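Local coordinates for putative Lipoprotein (Shewanella oneidensis, PDB 3U24), which is of unknown function but binds zinc and belongs to a family in the Peptidase_MA clan, consistent with a zinc metallopeptidase-like fold, at residues Q115-S119 with H170-A174; Y156-R160 with I217-W223; V340-K346 with Y415-Y420; I407-P412 with T445-M449. All coordinates share one frame; numbering follows the deposited sequence.

The four contacts form two pairs on opposite sides of the centre of this largely helical chain. Contacts 1 and 2 lie about 12 Å apart between centres and do not touch; consecutive helices 152-162 and 168-179 carry one segment of each, and helix 200-234 carries the other segment of contact 2 and packs on contact 1. Contacts 3 and 4, with centres about 13 Å apart, do touch: Y415 N lies 3.2 Å from E409 O, a probable hydrogen bond between helix 414-423 and the zinc-bearing segment. Contact 4 holds zinc ligand H408, whereas the Y415 side chain of contact 3 is about 11 Å from a zinc. Contact 1, about 37 Å from contact 4 between centres, lies away from the annotated sites.

Contact 1 of 4, residues Q115-S119 with H170-A174; sequences QWDPS and HTELA. With ACY (acetic acid), chain Q.
The six-membered ring of W116 turns its edge to one face of the H170 imidazole, an edge-to-face (T-shaped) pair with planes at 75° and centroids 5.5 Å apart. W116 CZ3 makes the approach, standing 3.9 Å from H170 CE1 and displaced toward the rim of the imidazole. S119 OG lies at the edge of the H170 ring near its plane. The D117 carboxylate is tilted by 55° to that ring and comes in obliquely, OD1 lying 3.2 Å from H170 CB. With chi1 at 176°, D117 CG extends away from its own backbone N, and this carries the carboxylate over to the histidine.

D117 is the first residue to leave helical geometry, and its OD1 turns back to receive S119 OG at 2.5 Å on the syn lone pair; the S119 N bond to the same OD1 is weak. Both H170 nitrogens are engaged, ND1 with T167 OG1 and NE2 with L516 O, which fixes the rotation of the ring; a weak bond from NE2 also reaches an acetic acid probably taken from the crystallisation liquor. No hydrogen bond links the two segments directly; they meet by the ring pair and by van der Waals contacts. P118 CG lies 3.4 Å from T171 OG1, which is hydrogen-bonded to T167 O, and P118 CB packs on A174 CB at 3.8 Å.

The arrangement thus joins the end of helix 113-116 and the 3-10 turn after it to helix 168-179. That helix in turn packs on helix 200-234, where T171 meets V228 and L231 and A174 meets L224.

Contact 2 of 4, residues Y156-R160 with I217-W223; sequences YAAAR and INEHISW
R160 NH1 donates to H220 ND1 over 3.2 Å with an N-H...N angle of 143°, the one hydrogen bond found between the two segments. The donor lies close to the imidazole plane, while the bond is tilted from the guanidinium plane. The arginine chain bends at chi3 (-66°), folding the guanidinium back so that one face covers its own helix's Y156 O, 3.5 Å above the plane of the R160 group.

H220 is met on one face and at one edge. Y156 CD1 sits over the centre of one imidazole face, 3.3 Å from H220 CD2, although the two rings are inclined too obliquely to form a stack. R160 CG lies in plane at the imidazole edge, and A159 CB approaches H220 CE1 at 4.0 Å. Farther along, R160 CD rides over the face of W223, 3.4 Å from the centroid of the five-membered ring, a CH-pi contact; the guanidinium itself is too distant for more than a weak cation-pi attraction. At the other end Y156 CE2 meets I217 CG1, and the phenol OH is held by N178 OD1 and V123 N.

I217, H220 and W223 line one face of helix 200-234, turned to helix 152-162. The segments 156-160 and 217-223 run at 16° to each other, their axes 10.8 Å apart, and Y156, R160, H220 and W223 bridge that separation.

Contact 3 of 4, residues V340-K346 with Y415-Y420; sequences VTLDPKK and YTQLVY
Y420 OH donates to T341 O at 2.5 Å, in the carbonyl plane and on a lone pair, with a C=O...O angle of 127°. At the other end of the loop, Y415 OH reaches K346 O at 2.9 Å, but from 50° above the carbonyl plane and so not on a lone pair. Two tyrosines of one helix thus grip two backbone carbonyls of a segment without regular structure. A chi1 of 173° sets the Y415 ring opposite the main-chain nitrogen and points the phenol at K346; V419 CG2 sits over one face of that ring, toward its rim.

Around these bonds the contacts are mainly apolar. V340 CG2 lies obliquely to the Y420 ring, 3.9 Å from CZ, while L342 CD2 meets T416 CG2 at the same distance. K346 lays its extended chain past V419, CD to CG1 3.8 Å. A type I turn runs from D343 to K346, with K346 N bonded to D343 O at 3.1 Å. Residues D343-K346 are poorly ordered, so the turn, the K346 packing and the Y415 bond are less certain in detail.

The two tyrosine bonds join the connection between helix 319-337 and strand 349-352 to helix 414-423, whose first residue is the zinc ligand H414. Other helices flank the loop: T341 OG1 is bonded to E553 OE2 of helix 548-555, and L342 packs on I331 and V334 of helix 319-337.

Contact 4 of 4, residues I407-P412 with T445-M449; sequences IHEAIP and TERMM. With ZN (zinc ion), chain F.
I407 CG2 packs on M449 CG at 3.9 Å, and P412 CD lies 3.8 Å from the selenium of the same residue, a selenomethionine as is M448. M449 bends at chi2 and chi3, which lets its end lie against both I407 and P412. A cis peptide precedes P412; its CG touches M448 CE at 3.9 Å, and P412 CG also meets T445 CB and CG2. T445 OG1, bonded to A442 O of its own helix, lies 3.6 Å from I407 CG2.

Toward the polar edge, H408 ND1 donates to E446 OE2 over 2.8 Å at 149°. The carboxylate oxygen lies 13° out of the imidazole plane and is approached nearly in line with its C-O bond, while the two planes differ by 43°. W468 NE1 adds a weak bond to the same oxygen. Together with the metal, this second-shell glutamate helps fix the rotation of H408, whose NE2 binds zinc at 1.9 Å, and it would probably strengthen the imidazole as a donor to the metal.

H414 and E439 are the other protein ligands, and the zinc-bound water donates to E409 OE2 at 2.6 Å. The grouping resembles the HExxH sites of gluzincin metallopeptidases, with two extra residues between the histidines. Helix 401-409 supplies H408 and helix 435-451 supplies both E439 and E446; on the apolar side, helix 319-337 covers the contact through L330 on I407 and F333 on M449.

Contact 1 of 4, residues Q115-S119 with H170-A174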
loop_
_atom_site.group_PDB
_atom_site.type_symbol
_atom_site.label_atom_id
_atom_site.label_comp_id
_atom_site.label_asym_id
_atom_site.label_seq_id
_atom_site.Cartn_x
_atom_site.Cartn_y
_atom_site.Cartn_z
ATOM N N GLN A 115 15.131 -15.814 5.777
ATOM C CA GLN A 115 16.470 -15.910 6.389
ATOM C C GLN A 115 16.934 -14.616 7.019
ATOM O O GLN A 115 17.416 -14.643 8.157
ATOM C CB GLN A 115 17.576 -16.321 5.403
ATOM C CG GLN A 115 17.450 -17.744 4.982
ATOM C CD GLN A 115 18.653 -18.223 4.183
ATOM O OE1 GLN A 115 19.190 -17.519 3.322
ATOM N NE2 GLN A 115 19.080 -19.420 4.489
ATOM N N TRP A 116 16.829 -13.512 6.276
ATOM C CA TRP A 116 17.472 -12.267 6.660
ATOM C C TRP A 116 16.581 -11.196 7.220
ATOM O O TRP A 116 17.084 -10.112 7.575
ATOM C CB TRP A 116 18.318 -11.690 5.508
ATOM C CG TRP A 116 17.586 -11.539 4.184
ATOM C CD1 TRP A 116 17.605 -12.417 3.098
ATOM C CD2 TRP A 116 16.723 -10.455 3.775
ATOM N NE1 TRP A 116 16.847 -11.958 2.081
ATOM C CE2 TRP A 116 16.271 -10.785 2.418
ATOM C CE3 TRP A 116 16.315 -9.265 4.355
ATOM C CZ2 TRP A 116 15.418 -9.965 1.717
ATOM C CZ3 TRP A 116 15.448 -8.435 3.635
ATOM C CH2 TRP A 116 14.999 -8.788 2.346
ATOM N N ASP A 117 15.276 -11.432 7.312
ATOM C CA ASP A 117 14.349 -10.439 7.912
ATOM C C ASP A 117 13.686 -11.029 9.160
ATOM O O ASP A 117 12.652 -11.712 9.057
ATOM C CB ASP A 117 13.283 -10.017 6.919
ATOM C CG ASP A 117 12.253 -9.084 7.527
ATOM O OD1 ASP A 117 12.342 -8.697 8.708
ATOM O OD2 ASP A 117 11.302 -8.737 6.810
ATOM N N PRO A 118 14.290 -10.807 10.334
ATOM C CA PRO A 118 13.707 -11.380 11.535
ATOM C C PRO A 118 12.386 -10.745 11.879
ATOM O O PRO A 118 11.646 -11.320 12.676
ATOM C CB PRO A 118 14.756 -11.091 12.637
ATOM C CG PRO A 118 16.050 -10.954 11.892
ATOM C CD PRO A 118 15.647 -10.310 10.574
ATOM N N SER A 119 12.059 -9.602 11.291
ATOM C CA SER A 119 10.784 -9.003 11.613
ATOM C C SER A 119 9.612 -9.805 11.045
ATOM O O SER A 119 8.477 -9.614 11.474
ATOM C CB SER A 119 10.699 -7.539 11.187
ATOM O OG SER A 119 10.432 -7.433 9.803
ATOM N N HIS A 170 16.337 -4.973 9.934
ATOM C CA HIS A 170 15.138 -5.782 10.144
ATOM C C HIS A 170 15.190 -6.432 11.495
ATOM O O HIS A 170 14.135 -6.721 12.090
ATOM C CB HIS A 170 14.940 -6.799 8.999
ATOM C CG HIS A 170 14.649 -6.148 7.655
ATOM N ND1 HIS A 170 15.618 -5.717 6.835
ATOM C CD2 HIS A 170 13.430 -5.795 7.039
ATOM C CE1 HIS A 170 15.077 -5.163 5.724
ATOM N NE2 HIS A 170 13.738 -5.196 5.848
ATOM N N THR A 171 16.397 -6.665 12.008
ATOM C CA THR A 171 16.521 -7.253 13.335
ATOM C C THR A 171 16.068 -6.239 14.397
ATOM O O THR A 171 15.414 -6.618 15.383
ATOM C CB THR A 171 17.939 -7.776 13.629
ATOM O OG1 THR A 171 18.413 -8.597 12.538
ATOM C CG2 THR A 171 17.965 -8.587 14.922
ATOM N N GLU A 172 16.341 -4.956 14.144
ATOM C CA GLU A 172 15.985 -3.905 15.070
ATOM C C GLU A 172 14.486 -3.769 15.031
ATOM O O GLU A 172 13.838 -3.578 16.038
ATOM C CB GLU A 172 16.620 -2.551 14.663
ATOM C CG GLU A 172 18.112 -2.411 14.962
ATOM C CD GLU A 172 18.800 -1.151 14.361
ATOM O OE1 GLU A 172 18.460 -0.640 13.235
ATOM O OE2 GLU A 172 19.768 -0.695 15.016
ATOM N N LEU A 173 13.942 -3.842 13.844
ATOM C CA LEU A 173 12.494 -3.778 13.717
ATOM C C LEU A 173 11.825 -4.970 14.478
ATOM O O LEU A 173 10.861 -4.783 15.221
ATOM C CB LEU A 173 12.086 -3.707 12.261
ATOM C CG LEU A 173 10.588 -3.540 11.987
ATOM C CD1 LEU A 173 9.981 -2.240 12.585
ATOM C CD2 LEU A 173 10.314 -3.682 10.483
ATOM N N ALA A 174 12.389 -6.154 14.320
ATOM C CA ALA A 174 11.901 -7.342 15.031
ATOM C C ALA A 174 11.813 -7.103 16.543
ATOM O O ALA A 174 10.841 -7.503 17.181
ATOM C CB ALA A 174 12.785 -8.552 14.737
HETATM C C ACY Q . 11.100 -7.327 3.110
HETATM O O ACY Q . 11.522 -6.375 3.819
HETATM O OXT ACY Q . 10.688 -7.183 1.918
HETATM C CH3 ACY Q . 11.024 -8.687 3.720
#

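Contact 2 of 4, residues Y156-R160 with I217-W223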
loop_
_atom_site.group_PDB
_atom_site.type_symbol
_atom_site.label_atom_id
_atom_site.label_comp_id
_atom_site.label_asym_id
_atom_site.label_seq_id
_atom_site.Cartn_x
_atom_site.Cartn_y
_atom_site.Cartn_z
ATOM N N TYR A 156 8.804 -19.476 17.699
ATOM C CA TYR A 156 10.022 -18.705 17.836
ATOM C C TYR A 156 11.317 -19.572 17.791
ATOM O O TYR A 156 12.348 -19.082 17.317
ATOM C CB TYR A 156 9.966 -17.796 19.077
ATOM C CG TYR A 156 8.992 -16.614 18.943
ATOM C CD1 TYR A 156 9.291 -15.549 18.130
ATOM C CD2 TYR A 156 7.790 -16.578 19.644
ATOM C CE1 TYR A 156 8.417 -14.487 17.977
ATOM C CE2 TYR A 156 6.902 -15.508 19.515
ATOM C CZ TYR A 156 7.230 -14.474 18.655
ATOM O OH TYR A 156 6.413 -13.379 18.523
ATOM N N ALA A 157 11.261 -20.815 18.284
ATOM C CA ALA A 157 12.355 -21.789 18.014
ATOM C C ALA A 157 12.605 -21.947 16.503
ATOM O O ALA A 157 13.761 -21.962 16.079
ATOM C CB ALA A 157 12.104 -23.180 18.661
ATOM N N ALA A 158 11.529 -22.073 15.716
ATOM C CA ALA A 158 11.634 -22.144 14.254
ATOM C C ALA A 158 12.288 -20.862 13.673
ATOM O O ALA A 158 13.137 -20.905 12.757
ATOM C CB ALA A 158 10.245 -22.377 13.608
ATOM N N ALA A 159 11.895 -19.731 14.230
ATOM C CA ALA A 159 12.423 -18.453 13.785
ATOM C C ALA A 159 13.940 -18.463 13.954
ATOM O O ALA A 159 14.658 -18.152 13.027
ATOM C CB ALA A 159 11.819 -17.305 14.595
ATOM N N ARG A 160 14.399 -18.854 15.142
ATOM C CA ARG A 160 15.799 -18.766 15.447
ATOM C C ARG A 160 16.626 -19.778 14.632
ATOM O O ARG A 160 17.773 -19.487 14.261
ATOM C CB ARG A 160 16.052 -18.891 16.950
ATOM C CG ARG A 160 15.418 -17.753 17.734
ATOM C CD ARG A 160 15.817 -17.797 19.186
ATOM N NE ARG A 160 15.284 -18.980 19.828
ATOM C CZ ARG A 160 14.118 -19.031 20.471
ATOM N NH1 ARG A 160 13.335 -17.967 20.589
ATOM N NH2 ARG A 160 13.717 -20.161 21.013
ATOM N N ILE A 217 8.158 -15.325 24.429
ATOM C CA ILE A 217 8.272 -14.071 23.696
ATOM C C ILE A 217 9.419 -13.292 24.309
ATOM O O ILE A 217 10.277 -12.877 23.575
ATOM C CB ILE A 217 6.971 -13.256 23.666
ATOM C CG1 ILE A 217 5.887 -14.035 22.893
ATOM C CG2 ILE A 217 7.200 -11.877 23.030
ATOM C CD1 ILE A 217 4.489 -13.499 23.002
ATOM N N ASN A 218 9.464 -13.176 25.642
ATOM C CA ASN A 218 10.532 -12.476 26.301
ATOM C C ASN A 218 11.898 -13.082 26.023
ATOM O O ASN A 218 12.839 -12.344 25.814
ATOM C CB ASN A 218 10.309 -12.383 27.801
ATOM C CG ASN A 218 9.342 -11.277 28.188
ATOM O OD1 ASN A 218 8.499 -11.479 29.075
ATOM N ND2 ASN A 218 9.462 -10.100 27.555
ATOM N N GLU A 219 12.011 -14.408 26.016
ATOM C CA GLU A 219 13.283 -15.053 25.677
ATOM C C GLU A 219 13.658 -14.797 24.222
ATOM O O GLU A 219 14.793 -14.589 23.917
ATOM C CB GLU A 219 13.276 -16.568 25.971
ATOM C CG GLU A 219 13.231 -16.865 27.474
ATOM C CD GLU A 219 12.995 -18.347 27.811
ATOM O OE1 GLU A 219 12.648 -19.153 26.900
ATOM O OE2 GLU A 219 13.168 -18.692 29.013
ATOM N N HIS A 220 12.693 -14.788 23.329
ATOM C CA HIS A 220 13.006 -14.425 21.948
ATOM C C HIS A 220 13.485 -12.984 21.820
ATOM O O HIS A 220 14.408 -12.708 21.080
ATOM C CB HIS A 220 11.852 -14.708 21.035
ATOM C CG HIS A 220 12.169 -14.490 19.578
ATOM N ND1 HIS A 220 12.894 -15.368 18.847
ATOM C CD2 HIS A 220 11.819 -13.469 18.726
ATOM C CE1 HIS A 220 13.012 -14.897 17.604
ATOM N NE2 HIS A 220 12.348 -13.747 17.530
ATOM N N ILE A 221 12.875 -12.074 22.552
ATOM C CA ILE A 221 13.312 -10.669 22.516
ATOM C C ILE A 221 14.744 -10.540 23.045
ATOM O O ILE A 221 15.522 -9.776 22.470
ATOM C CB ILE A 221 12.395 -9.773 23.318
ATOM C CG1 ILE A 221 11.048 -9.684 22.566
ATOM C CG2 ILE A 221 13.052 -8.396 23.590
ATOM C CD1 ILE A 221 9.880 -9.325 23.481
ATOM N N SER A 222 15.097 -11.320 24.081
ATOM C CA SER A 222 16.476 -11.317 24.598
ATOM C C SER A 222 17.426 -11.834 23.535
ATOM O O SER A 222 18.527 -11.322 23.359
ATOM C CB SER A 222 16.668 -12.202 25.834
ATOM O OG SER A 222 15.857 -11.706 26.891
ATOM N N TRP A 223 17.008 -12.879 22.854
ATOM C CA TRP A 223 17.833 -13.379 21.789
ATOM C C TRP A 223 18.006 -12.326 20.679
ATOM O O TRP A 223 19.119 -12.086 20.209
ATOM C CB TRP A 223 17.271 -14.666 21.288
ATOM C CG TRP A 223 18.046 -15.291 20.164
ATOM C CD1 TRP A 223 19.110 -16.185 20.270
ATOM C CD2 TRP A 223 17.788 -15.158 18.719
ATOM N NE1 TRP A 223 19.498 -16.596 19.030
ATOM C CE2 TRP A 223 18.753 -16.010 18.057
ATOM C CE3 TRP A 223 16.893 -14.427 17.951
ATOM C CZ2 TRP A 223 18.838 -16.092 16.670
ATOM C CZ3 TRP A 223 16.940 -14.542 16.563
ATOM C CH2 TRP A 223 17.890 -15.364 15.923
#

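Contact 3 of 4, residues V340-K346 with Y415-Y420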
loop_
_atom_site.group_PDB
_atom_site.type_symbol
_atom_site.label_atom_id
_atom_site.label_comp_id
_atom_site.label_asym_id
_atom_site.label_seq_id
_atom_site.Cartn_x
_atom_site.Cartn_y
_atom_site.Cartn_z
ATOM N N VAL A 340 -16.292 11.032 -16.580
ATOM C CA VAL A 340 -16.640 9.642 -16.273
ATOM C C VAL A 340 -18.046 9.634 -15.673
ATOM O O VAL A 340 -18.395 10.539 -14.961
ATOM C CB VAL A 340 -15.607 9.025 -15.284
ATOM C CG1 VAL A 340 -15.798 9.604 -13.900
ATOM C CG2 VAL A 340 -15.702 7.522 -15.249
ATOM N N THR A 341 -18.869 8.645 -15.974
ATOM C CA THR A 341 -20.204 8.567 -15.377
ATOM C C THR A 341 -20.085 8.310 -13.877
ATOM O O THR A 341 -19.448 7.354 -13.459
ATOM C CB THR A 341 -21.052 7.431 -15.999
ATOM O OG1 THR A 341 -21.117 7.594 -17.418
ATOM C CG2 THR A 341 -22.516 7.395 -15.400
ATOM N N LEU A 342 -20.712 9.153 -13.084
ATOM C CA LEU A 342 -20.865 8.932 -11.653
ATOM C C LEU A 342 -22.327 8.616 -11.316
ATOM O O LEU A 342 -23.205 9.170 -11.922
ATOM C CB LEU A 342 -20.451 10.200 -10.908
ATOM C CG LEU A 342 -19.022 10.651 -11.132
ATOM C CD1 LEU A 342 -18.832 12.032 -10.506
ATOM C CD2 LEU A 342 -18.063 9.603 -10.565
ATOM N N ASP A 343 -22.587 7.742 -10.346
ATOM C CA ASP A 343 -23.969 7.406 -9.948
ATOM C C ASP A 343 -24.416 8.246 -8.739
ATOM O O ASP A 343 -23.941 7.999 -7.636
ATOM C CB ASP A 343 -24.061 5.912 -9.609
ATOM C CG ASP A 343 -25.475 5.478 -9.226
ATOM O OD1 ASP A 343 -26.102 4.714 -9.998
ATOM O OD2 ASP A 343 -25.968 5.904 -8.154
ATOM N N PRO A 344 -25.343 9.219 -8.926
ATOM C CA PRO A 344 -25.744 10.102 -7.793
ATOM C C PRO A 344 -26.298 9.403 -6.518
ATOM O O PRO A 344 -26.271 10.006 -5.434
ATOM C CB PRO A 344 -26.817 11.020 -8.406
ATOM C CG PRO A 344 -26.598 10.951 -9.877
ATOM C CD PRO A 344 -26.066 9.570 -10.161
ATOM N N LYS A 345 -26.779 8.159 -6.651
ATOM C CA LYS A 345 -27.336 7.387 -5.523
ATOM C C LYS A 345 -26.315 6.450 -4.840
ATOM O O LYS A 345 -26.687 5.577 -4.055
ATOM C CB LYS A 345 -28.591 6.615 -5.971
ATOM C CG LYS A 345 -29.804 7.518 -6.197
ATOM C CD LYS A 345 -31.001 6.742 -6.725
ATOM C CE LYS A 345 -31.722 5.959 -5.633
ATOM N NZ LYS A 345 -32.821 6.754 -5.013
ATOM N N LYS A 346 -25.032 6.643 -5.131
ATOM C CA LYS A 346 -23.957 6.083 -4.320
ATOM C C LYS A 346 -23.193 7.269 -3.689
ATOM O O LYS A 346 -21.979 7.442 -3.936
ATOM C CB LYS A 346 -23.040 5.177 -5.169
ATOM C CG LYS A 346 -23.643 3.809 -5.505
ATOM C CD LYS A 346 -22.868 3.051 -6.584
ATOM C CE LYS A 346 -23.749 2.042 -7.328
ATOM N NZ LYS A 346 -23.080 1.382 -8.495
ATOM N N TYR A 415 -12.266 6.351 -4.794
ATOM C CA TYR A 415 -13.649 5.902 -4.524
ATOM C C TYR A 415 -14.339 5.536 -5.837
ATOM O O TYR A 415 -14.999 4.479 -5.928
ATOM C CB TYR A 415 -14.469 6.933 -3.739
ATOM C CG TYR A 415 -15.940 6.589 -3.592
ATOM C CD1 TYR A 415 -16.341 5.566 -2.787
ATOM C CD2 TYR A 415 -16.935 7.300 -4.284
ATOM C CE1 TYR A 415 -17.667 5.231 -2.657
ATOM C CE2 TYR A 415 -18.269 6.978 -4.145
ATOM C CZ TYR A 415 -18.626 5.924 -3.325
ATOM O OH TYR A 415 -19.975 5.553 -3.126
ATOM N N THR A 416 -14.155 6.372 -6.851
ATOM C CA THR A 416 -14.728 6.111 -8.141
ATOM C C THR A 416 -14.244 4.809 -8.737
ATOM O O THR A 416 -15.050 4.020 -9.244
ATOM C CB THR A 416 -14.444 7.249 -9.098
ATOM O OG1 THR A 416 -14.932 8.444 -8.483
ATOM C CG2 THR A 416 -15.160 7.061 -10.431
ATOM N N GLN A 417 -12.939 4.581 -8.679
ATOM C CA GLN A 417 -12.378 3.351 -9.192
ATOM C C GLN A 417 -12.907 2.130 -8.422
ATOM O O GLN A 417 -13.113 1.068 -9.026
ATOM C CB GLN A 417 -10.845 3.404 -9.129
ATOM C CG GLN A 417 -10.136 2.223 -9.806
ATOM C CD GLN A 417 -9.754 1.065 -8.867
ATOM O OE1 GLN A 417 -9.928 -0.120 -9.212
ATOM N NE2 GLN A 417 -9.188 1.389 -7.728
ATOM N N LEU A 418 -13.118 2.270 -7.110
ATOM C CA LEU A 418 -13.683 1.160 -6.324
ATOM C C LEU A 418 -15.118 0.851 -6.757
ATOM O O LEU A 418 -15.477 -0.294 -6.895
ATOM C CB LEU A 418 -13.675 1.482 -4.819
ATOM C CG LEU A 418 -14.461 0.588 -3.830
ATOM C CD1 LEU A 418 -13.822 -0.798 -3.699
ATOM C CD2 LEU A 418 -14.511 1.261 -2.457
ATOM N N VAL A 419 -15.946 1.867 -6.927
ATOM C CA VAL A 419 -17.300 1.654 -7.434
ATOM C C VAL A 419 -17.266 0.935 -8.789
ATOM O O VAL A 419 -17.978 -0.055 -8.991
ATOM C CB VAL A 419 -18.101 2.962 -7.549
ATOM C CG1 VAL A 419 -19.449 2.698 -8.255
ATOM C CG2 VAL A 419 -18.309 3.563 -6.170
ATOM N N TYR A 420 -16.423 1.393 -9.713
ATOM C CA TYR A 420 -16.345 0.731 -10.996
ATOM C C TYR A 420 -15.915 -0.725 -10.833
ATOM O O TYR A 420 -16.531 -1.596 -11.435
ATOM C CB TYR A 420 -15.495 1.493 -12.012
ATOM C CG TYR A 420 -16.301 2.551 -12.781
ATOM C CD1 TYR A 420 -16.569 3.761 -12.231
ATOM C CD2 TYR A 420 -16.793 2.300 -14.043
ATOM C CE1 TYR A 420 -17.300 4.710 -12.909
ATOM C CE2 TYR A 420 -17.563 3.230 -14.739
ATOM C CZ TYR A 420 -17.807 4.442 -14.169
ATOM O OH TYR A 420 -18.500 5.425 -14.823
#

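Contact 4 of 4, residues I407-P412 with T445-M449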
loop_
_atom_site.group_PDB
_atom_site.type_symbol
_atom_site.label_atom_id
_atom_site.label_comp_id
_atom_site.label_asym_id
_atom_site.label_seq_id
_atom_site.Cartn_x
_atom_site.Cartn_y
_atom_site.Cartn_z
ATOM N N ILE A 407 -9.380 14.785 -5.076
ATOM C CA ILE A 407 -9.406 14.163 -6.378
ATOM C C ILE A 407 -8.836 12.750 -6.282
ATOM O O ILE A 407 -9.475 11.788 -6.756
ATOM C CB ILE A 407 -8.656 15.015 -7.414
ATOM C CG1 ILE A 407 -9.464 16.314 -7.692
ATOM C CG2 ILE A 407 -8.367 14.217 -8.676
ATOM C CD1 ILE A 407 -8.762 17.333 -8.582
ATOM N N HIS A 408 -7.656 12.633 -5.671
ATOM C CA HIS A 408 -6.927 11.377 -5.556
ATOM C C HIS A 408 -7.752 10.374 -4.796
ATOM O O HIS A 408 -7.876 9.226 -5.196
ATOM C CB HIS A 408 -5.573 11.592 -4.846
ATOM C CG HIS A 408 -4.759 10.329 -4.598
ATOM N ND1 HIS A 408 -3.635 10.054 -5.269
ATOM C CD2 HIS A 408 -4.947 9.251 -3.711
ATOM C CE1 HIS A 408 -3.116 8.834 -4.840
ATOM N NE2 HIS A 408 -3.905 8.351 -3.898
ATOM N N GLU A 409 -8.295 10.792 -3.672
ATOM C CA GLU A 409 -8.950 9.858 -2.748
ATOM C C GLU A 409 -10.395 9.564 -3.076
ATOM O O GLU A 409 -10.867 8.468 -2.862
ATOM C CB GLU A 409 -8.883 10.402 -1.301
ATOM C CG GLU A 409 -7.486 10.407 -0.734
ATOM C CD GLU A 409 -6.947 9.014 -0.553
ATOM O OE1 GLU A 409 -7.786 8.094 -0.437
ATOM O OE2 GLU A 409 -5.708 8.830 -0.522
ATOM N N ALA A 410 -11.096 10.529 -3.645
ATOM C CA ALA A 410 -12.537 10.436 -3.770
ATOM C C ALA A 410 -12.998 10.495 -5.229
ATOM O O ALA A 410 -13.407 9.486 -5.796
ATOM C CB ALA A 410 -13.217 11.526 -2.928
ATOM N N ILE A 411 -12.955 11.658 -5.852
ATOM C CA ILE A 411 -13.597 11.786 -7.143
ATOM C C ILE A 411 -12.734 12.518 -8.137
ATOM O O ILE A 411 -12.378 13.644 -7.893
ATOM C CB ILE A 411 -14.976 12.466 -6.955
ATOM C CG1 ILE A 411 -15.994 11.341 -6.673
ATOM C CG2 ILE A 411 -15.347 13.293 -8.190
ATOM C CD1 ILE A 411 -17.086 11.667 -5.699
ATOM N N PRO A 412 -12.360 11.867 -9.257
ATOM C CA PRO A 412 -12.667 10.547 -9.720
ATOM C C PRO A 412 -11.562 9.513 -9.425
ATOM O O PRO A 412 -11.392 8.552 -10.196
ATOM C CB PRO A 412 -12.791 10.762 -11.209
ATOM C CG PRO A 412 -11.712 11.725 -11.507
ATOM C CD PRO A 412 -11.691 12.650 -10.310
ATOM N N THR A 445 -5.559 10.599 -12.122
ATOM C CA THR A 445 -6.717 11.508 -12.106
ATOM C C THR A 445 -6.375 12.952 -11.735
ATOM O O THR A 445 -7.006 13.892 -12.221
ATOM C CB THR A 445 -7.892 11.013 -11.248
ATOM O OG1 THR A 445 -7.487 10.943 -9.883
ATOM C CG2 THR A 445 -8.419 9.690 -11.764
ATOM N N GLU A 446 -5.357 13.127 -10.911
ATOM C CA GLU A 446 -4.917 14.456 -10.554
ATOM C C GLU A 446 -4.486 15.234 -11.824
ATOM O O GLU A 446 -4.926 16.359 -12.078
ATOM C CB GLU A 446 -3.765 14.387 -9.545
ATOM C CG GLU A 446 -4.004 13.457 -8.364
ATOM C CD GLU A 446 -2.727 13.088 -7.609
ATOM O OE1 GLU A 446 -1.637 13.537 -8.020
ATOM O OE2 GLU A 446 -2.809 12.342 -6.605
ATOM N N ARG A 447 -3.665 14.600 -12.635
ATOM C CA ARG A 447 -3.165 15.231 -13.830
ATOM C C ARG A 447 -4.288 15.471 -14.843
ATOM O O ARG A 447 -4.453 16.580 -15.370
ATOM C CB ARG A 447 -2.023 14.379 -14.385
ATOM C CG ARG A 447 -1.599 14.642 -15.811
ATOM C CD ARG A 447 -0.832 15.909 -16.005
ATOM N NE ARG A 447 0.464 15.820 -15.326
ATOM C CZ ARG A 447 1.551 16.553 -15.614
ATOM N NH1 ARG A 447 1.533 17.467 -16.608
ATOM N NH2 ARG A 447 2.658 16.341 -14.888
HETATM N N MSE A 448 -5.071 14.429 -15.089
HETATM C CA MSE A 448 -6.186 14.491 -16.041
HETATM C C MSE A 448 -7.167 15.596 -15.640
HETATM O O MSE A 448 -7.552 16.378 -16.477
HETATM C CB MSE A 448 -6.887 13.133 -16.105
HETATM C CG MSE A 448 -8.035 13.042 -17.073
HETATM SE SE MSE A 448 -9.676 13.592 -16.174
HETATM C CE MSE A 448 -9.874 12.065 -14.932
HETATM N N MSE A 449 -7.562 15.679 -14.368
HETATM C CA MSE A 449 -8.493 16.773 -13.950
HETATM C C MSE A 449 -7.962 18.186 -14.234
HETATM O O MSE A 449 -8.710 19.026 -14.703
HETATM C CB MSE A 449 -8.838 16.693 -12.467
HETATM C CG MSE A 449 -9.633 15.475 -12.120
HETATM SE SE MSE A 449 -11.525 15.693 -12.592
HETATM C CE MSE A 449 -12.103 16.572 -10.885
HETATM ZN ZN ZN F . -3.786 6.601 -3.219
HETATM O O HOH W 1 -3.915 6.982 -1.120
#